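Long-range contact in surface protein SPB1 (Streptococcus agalactiae, PDB 4UZG), which forms the backbone of the group B streptococcal type 2b pilus, probably as the repeating subunit that sortases link into the covalent fibre: residues T92-T100 against D114-V125. Numbering follows the deposited sequence.
Sequences TITIPWAAT and DFFYKGINTITV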
loop_
_atom_site.group_PDB
_atom_site.type_symbol
_atom_site.label_atom_id
_atom_site.label_comp_id
_atom_site.label_asym_id
_atom_site.label_seq_id
_atom_site.Cartn_x
_atom_site.Cartn_y
_atom_site.Cartn_z
ATOM N N THR A 92 -15.124 11.743 -6.330
ATOM C CA THR A 92 -14.986 12.926 -7.145
ATOM C C THR A 92 -15.159 14.140 -6.253
ATOM O O THR A 92 -16.151 14.251 -5.539
ATOM C CB THR A 92 -16.069 12.966 -8.253
ATOM O OG1 THR A 92 -15.960 11.798 -9.057
ATOM C CG2 THR A 92 -15.922 14.211 -9.109
ATOM N N ILE A 93 -14.192 15.051 -6.325
ATOM C CA ILE A 93 -14.224 16.314 -5.612
ATOM C C ILE A 93 -14.309 17.439 -6.635
ATOM O O ILE A 93 -13.507 17.492 -7.560
ATOM C CB ILE A 93 -12.978 16.465 -4.712
ATOM C CG1 ILE A 93 -13.145 15.578 -3.478
ATOM C CG2 ILE A 93 -12.753 17.931 -4.295
ATOM C CD1 ILE A 93 -11.907 15.411 -2.644
ATOM N N THR A 94 -15.283 18.329 -6.473
ATOM C CA THR A 94 -15.454 19.463 -7.376
ATOM C C THR A 94 -15.230 20.723 -6.562
ATOM O O THR A 94 -15.910 20.954 -5.573
ATOM C CB THR A 94 -16.849 19.459 -7.995
ATOM O OG1 THR A 94 -17.039 18.225 -8.685
ATOM C CG2 THR A 94 -17.026 20.600 -8.967
ATOM N N ILE A 95 -14.262 21.532 -6.990
ATOM C CA ILE A 95 -13.904 22.753 -6.282
ATOM C C ILE A 95 -14.424 23.945 -7.113
ATOM O O ILE A 95 -13.910 24.231 -8.188
ATOM C CB ILE A 95 -12.386 22.882 -6.102
ATOM C CG1 ILE A 95 -11.829 21.669 -5.342
ATOM C CG2 ILE A 95 -12.055 24.192 -5.389
ATOM C CD1 ILE A 95 -10.314 21.647 -5.222
ATOM N N PRO A 96 -15.454 24.647 -6.625
ATOM C CA PRO A 96 -15.901 25.838 -7.356
ATOM C C PRO A 96 -14.794 26.900 -7.331
ATOM O O PRO A 96 -14.114 27.082 -6.322
ATOM C CB PRO A 96 -17.165 26.277 -6.598
ATOM C CG PRO A 96 -16.997 25.749 -5.240
ATOM C CD PRO A 96 -16.252 24.432 -5.407
ATOM N N TRP A 97 -14.651 27.602 -8.446
ATOM C CA TRP A 97 -13.510 28.488 -8.660
ATOM C C TRP A 97 -13.939 29.938 -8.856
ATOM O O TRP A 97 -13.114 30.852 -8.771
ATOM C CB TRP A 97 -12.718 28.003 -9.888
ATOM C CG TRP A 97 -11.254 28.284 -9.819
ATOM C CD1 TRP A 97 -10.541 29.130 -10.615
ATOM C CD2 TRP A 97 -10.313 27.696 -8.913
ATOM N NE1 TRP A 97 -9.225 29.109 -10.260
ATOM C CE2 TRP A 97 -9.057 28.244 -9.218
ATOM C CE3 TRP A 97 -10.414 26.750 -7.898
ATOM C CZ2 TRP A 97 -7.900 27.879 -8.532
ATOM C CZ3 TRP A 97 -9.267 26.396 -7.205
ATOM C CH2 TRP A 97 -8.029 26.953 -7.530
ATOM N N ALA A 98 -15.223 30.149 -9.130
ATOM C CA ALA A 98 -15.750 31.488 -9.366
ATOM C C ALA A 98 -17.225 31.461 -9.022
ATOM O O ALA A 98 -17.854 30.398 -9.021
ATOM C CB ALA A 98 -15.540 31.923 -10.838
ATOM N N ALA A 99 -17.797 32.637 -8.770
ATOM C CA ALA A 99 -19.194 32.735 -8.369
ATOM C C ALA A 99 -20.154 32.398 -9.501
ATOM O O ALA A 99 -21.284 31.996 -9.237
ATOM C CB ALA A 99 -19.505 34.130 -7.824
ATOM N N THR A 100 -19.733 32.612 -10.746
ATOM C CA THR A 100 -20.552 32.309 -11.934
ATOM C C THR A 100 -19.673 31.710 -13.032
ATOM O O THR A 100 -18.446 31.796 -12.955
ATOM C CB THR A 100 -21.236 33.559 -12.511
ATOM O OG1 THR A 100 -20.247 34.472 -12.998
ATOM C CG2 THR A 100 -22.098 34.238 -11.468
ATOM N N ASP A 114 -15.400 37.359 -10.937
ATOM C CA ASP A 114 -15.839 36.892 -9.622
ATOM C C ASP A 114 -15.125 35.621 -9.167
ATOM O O ASP A 114 -15.692 34.805 -8.445
ATOM C CB ASP A 114 -17.367 36.727 -9.594
ATOM C CG ASP A 114 -17.888 35.792 -10.662
ATOM O OD1 ASP A 114 -17.104 34.991 -11.207
ATOM O OD2 ASP A 114 -19.109 35.856 -10.931
ATOM N N PHE A 115 -13.876 35.497 -9.588
ATOM C CA PHE A 115 -13.009 34.417 -9.129
ATOM C C PHE A 115 -12.777 34.460 -7.628
ATOM O O PHE A 115 -12.645 35.543 -7.036
ATOM C CB PHE A 115 -11.654 34.523 -9.832
ATOM C CG PHE A 115 -11.733 34.342 -11.317
ATOM C CD1 PHE A 115 -12.041 33.101 -11.853
ATOM C CD2 PHE A 115 -11.507 35.400 -12.192
ATOM C CE1 PHE A 115 -12.111 32.912 -13.214
ATOM C CE2 PHE A 115 -11.587 35.212 -13.563
ATOM C CZ PHE A 115 -11.888 33.976 -14.072
ATOM N N PHE A 116 -12.662 33.286 -7.014
ATOM C CA PHE A 116 -12.379 33.189 -5.588
ATOM C C PHE A 116 -10.901 33.299 -5.248
ATOM O O PHE A 116 -10.551 33.738 -4.149
ATOM C CB PHE A 116 -12.894 31.874 -5.009
ATOM C CG PHE A 116 -14.364 31.624 -5.241
ATOM C CD1 PHE A 116 -15.291 32.653 -5.233
ATOM C CD2 PHE A 116 -14.808 30.332 -5.464
ATOM C CE1 PHE A 116 -16.625 32.383 -5.443
ATOM C CE2 PHE A 116 -16.138 30.048 -5.671
ATOM C CZ PHE A 116 -17.065 31.073 -5.657
ATOM N N TYR A 117 -10.042 32.880 -6.175
ATOM C CA TYR A 117 -8.622 32.723 -5.933
ATOM C C TYR A 117 -7.876 33.532 -6.981
ATOM O O TYR A 117 -8.423 33.893 -8.041
ATOM C CB TYR A 117 -8.247 31.235 -5.967
ATOM C CG TYR A 117 -9.175 30.416 -5.082
ATOM C CD1 TYR A 117 -9.214 30.606 -3.704
ATOM C CD2 TYR A 117 -10.081 29.510 -5.630
ATOM C CE1 TYR A 117 -10.118 29.907 -2.889
ATOM C CE2 TYR A 117 -10.975 28.788 -4.822
ATOM C CZ TYR A 117 -10.988 29.011 -3.453
ATOM O OH TYR A 117 -11.864 28.350 -2.620
ATOM N N LYS A 118 -6.647 33.882 -6.670
ATOM C CA LYS A 118 -5.861 34.670 -7.600
ATOM C C LYS A 118 -4.507 34.040 -7.811
ATOM O O LYS A 118 -4.014 33.239 -6.989
ATOM C CB LYS A 118 -5.752 36.126 -7.161
ATOM C CG LYS A 118 -5.252 36.304 -5.764
ATOM C CD LYS A 118 -5.199 37.774 -5.356
ATOM C CE LYS A 118 -4.497 37.939 -4.010
ATOM N NZ LYS A 118 -4.312 39.368 -3.630
ATOM N N GLY A 119 -3.934 34.378 -8.959
ATOM C CA GLY A 119 -2.621 33.927 -9.331
ATOM C C GLY A 119 -2.602 32.451 -9.653
ATOM O O GLY A 119 -3.572 31.875 -10.146
ATOM N N ILE A 120 -1.444 31.872 -9.400
ATOM C CA ILE A 120 -1.180 30.477 -9.710
ATOM C C ILE A 120 -1.277 29.686 -8.419
ATOM O O ILE A 120 -0.583 29.983 -7.466
ATOM C CB ILE A 120 0.225 30.351 -10.321
ATOM C CG1 ILE A 120 0.396 31.328 -11.493
ATOM C CG2 ILE A 120 0.466 28.936 -10.746
ATOM C CD1 ILE A 120 1.816 31.595 -11.842
ATOM N N ASN A 121 -2.162 28.703 -8.402
ATOM C CA ASN A 121 -2.427 27.938 -7.200
ATOM C C ASN A 121 -2.127 26.463 -7.364
ATOM O O ASN A 121 -2.245 25.903 -8.454
ATOM C CB ASN A 121 -3.883 28.133 -6.789
ATOM C CG ASN A 121 -4.144 29.534 -6.313
ATOM O OD1 ASN A 121 -3.761 29.888 -5.208
ATOM N ND2 ASN A 121 -4.773 30.341 -7.147
ATOM N N THR A 122 -1.785 25.836 -6.245
ATOM C CA THR A 122 -1.669 24.398 -6.155
ATOM C C THR A 122 -2.866 23.842 -5.391
ATOM O O THR A 122 -3.144 24.260 -4.263
ATOM C CB THR A 122 -0.384 23.995 -5.430
ATOM O OG1 THR A 122 0.733 24.447 -6.202
ATOM C CG2 THR A 122 -0.304 22.484 -5.254
ATOM N N ILE A 123 -3.556 22.890 -6.001
ATOM C CA ILE A 123 -4.603 22.129 -5.343
ATOM C C ILE A 123 -3.977 20.861 -4.801
ATOM O O ILE A 123 -3.310 20.140 -5.531
ATOM C CB ILE A 123 -5.732 21.782 -6.328
ATOM C CG1 ILE A 123 -6.430 23.046 -6.841
ATOM C CG2 ILE A 123 -6.746 20.843 -5.668
ATOM C CD1 ILE A 123 -7.356 22.800 -8.051
ATOM N N THR A 124 -4.188 20.595 -3.515
ATOM C CA THR A 124 -3.715 19.359 -2.901
ATOM C C THR A 124 -4.913 18.657 -2.264
ATOM O O THR A 124 -5.682 19.268 -1.529
ATOM C CB THR A 124 -2.614 19.604 -1.834
ATOM O OG1 THR A 124 -1.602 20.437 -2.397
ATOM C CG2 THR A 124 -1.991 18.317 -1.371
ATOM N N VAL A 125 -5.033 17.358 -2.527
ATOM C CA VAL A 125 -5.992 16.512 -1.834
ATOM C C VAL A 125 -5.210 15.387 -1.176
ATOM O O VAL A 125 -4.544 14.612 -1.860
ATOM C CB VAL A 125 -7.053 15.923 -2.793
ATOM C CG1 VAL A 125 -7.999 14.968 -2.052
ATOM C CG2 VAL A 125 -7.840 17.018 -3.497
HETATM O O HOH W 1 -13.685 26.733 -3.579
HETATM O O HOH W 2 -10.442 31.582 -8.613
#
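Tyr117 turns an edge toward one face of the Trp97 indole in an edge-to-face pair, its CD2 3.6 Å from Trp97 CZ3 and the ring planes at 55°; Ile95 CG2 lies in plane at the indole's edge. Phe116 CB sits over the centre of the tyrosine ring, and water 1, in plane at that ring's edge, joins the Tyr117 hydroxyl to Pro96 O. This hydroxyl also hydrogen-bonds with Gly80 N. The Phe116 ring lays one face on the backbone of Ala98, consistent with the small side chains of Ala98 and Ala99, while Pro96 O lies at its edge, 3.4 Å from Phe116 CD2. A single bridge pairs Ala98 with Phe115: Phe116 N donates almost straight (174°) to Trp97 O, and Ala99 N to Asp114 O. A chi1 of 57° swings the Asp114 carboxylate toward 98-100, where the syn lone pair of OD2 receives Thr100 OG1 at 2.7 Å; OD1 forms a salt bridge with Lys34. Branched aliphatics suit the buried core: Ile95 CD1 meets Ile123 CG2 tip to tip at 3.7 Å, and Ile93 likewise reaches Val125. Strands 90-96 and 121-131 thus face each other across a beta-sandwich-like core; Trp97 and Tyr117 rest against Ile61 of strand 50-62, and Trp97 also pairs edge-to-face with Tyr38 of strand 37-43.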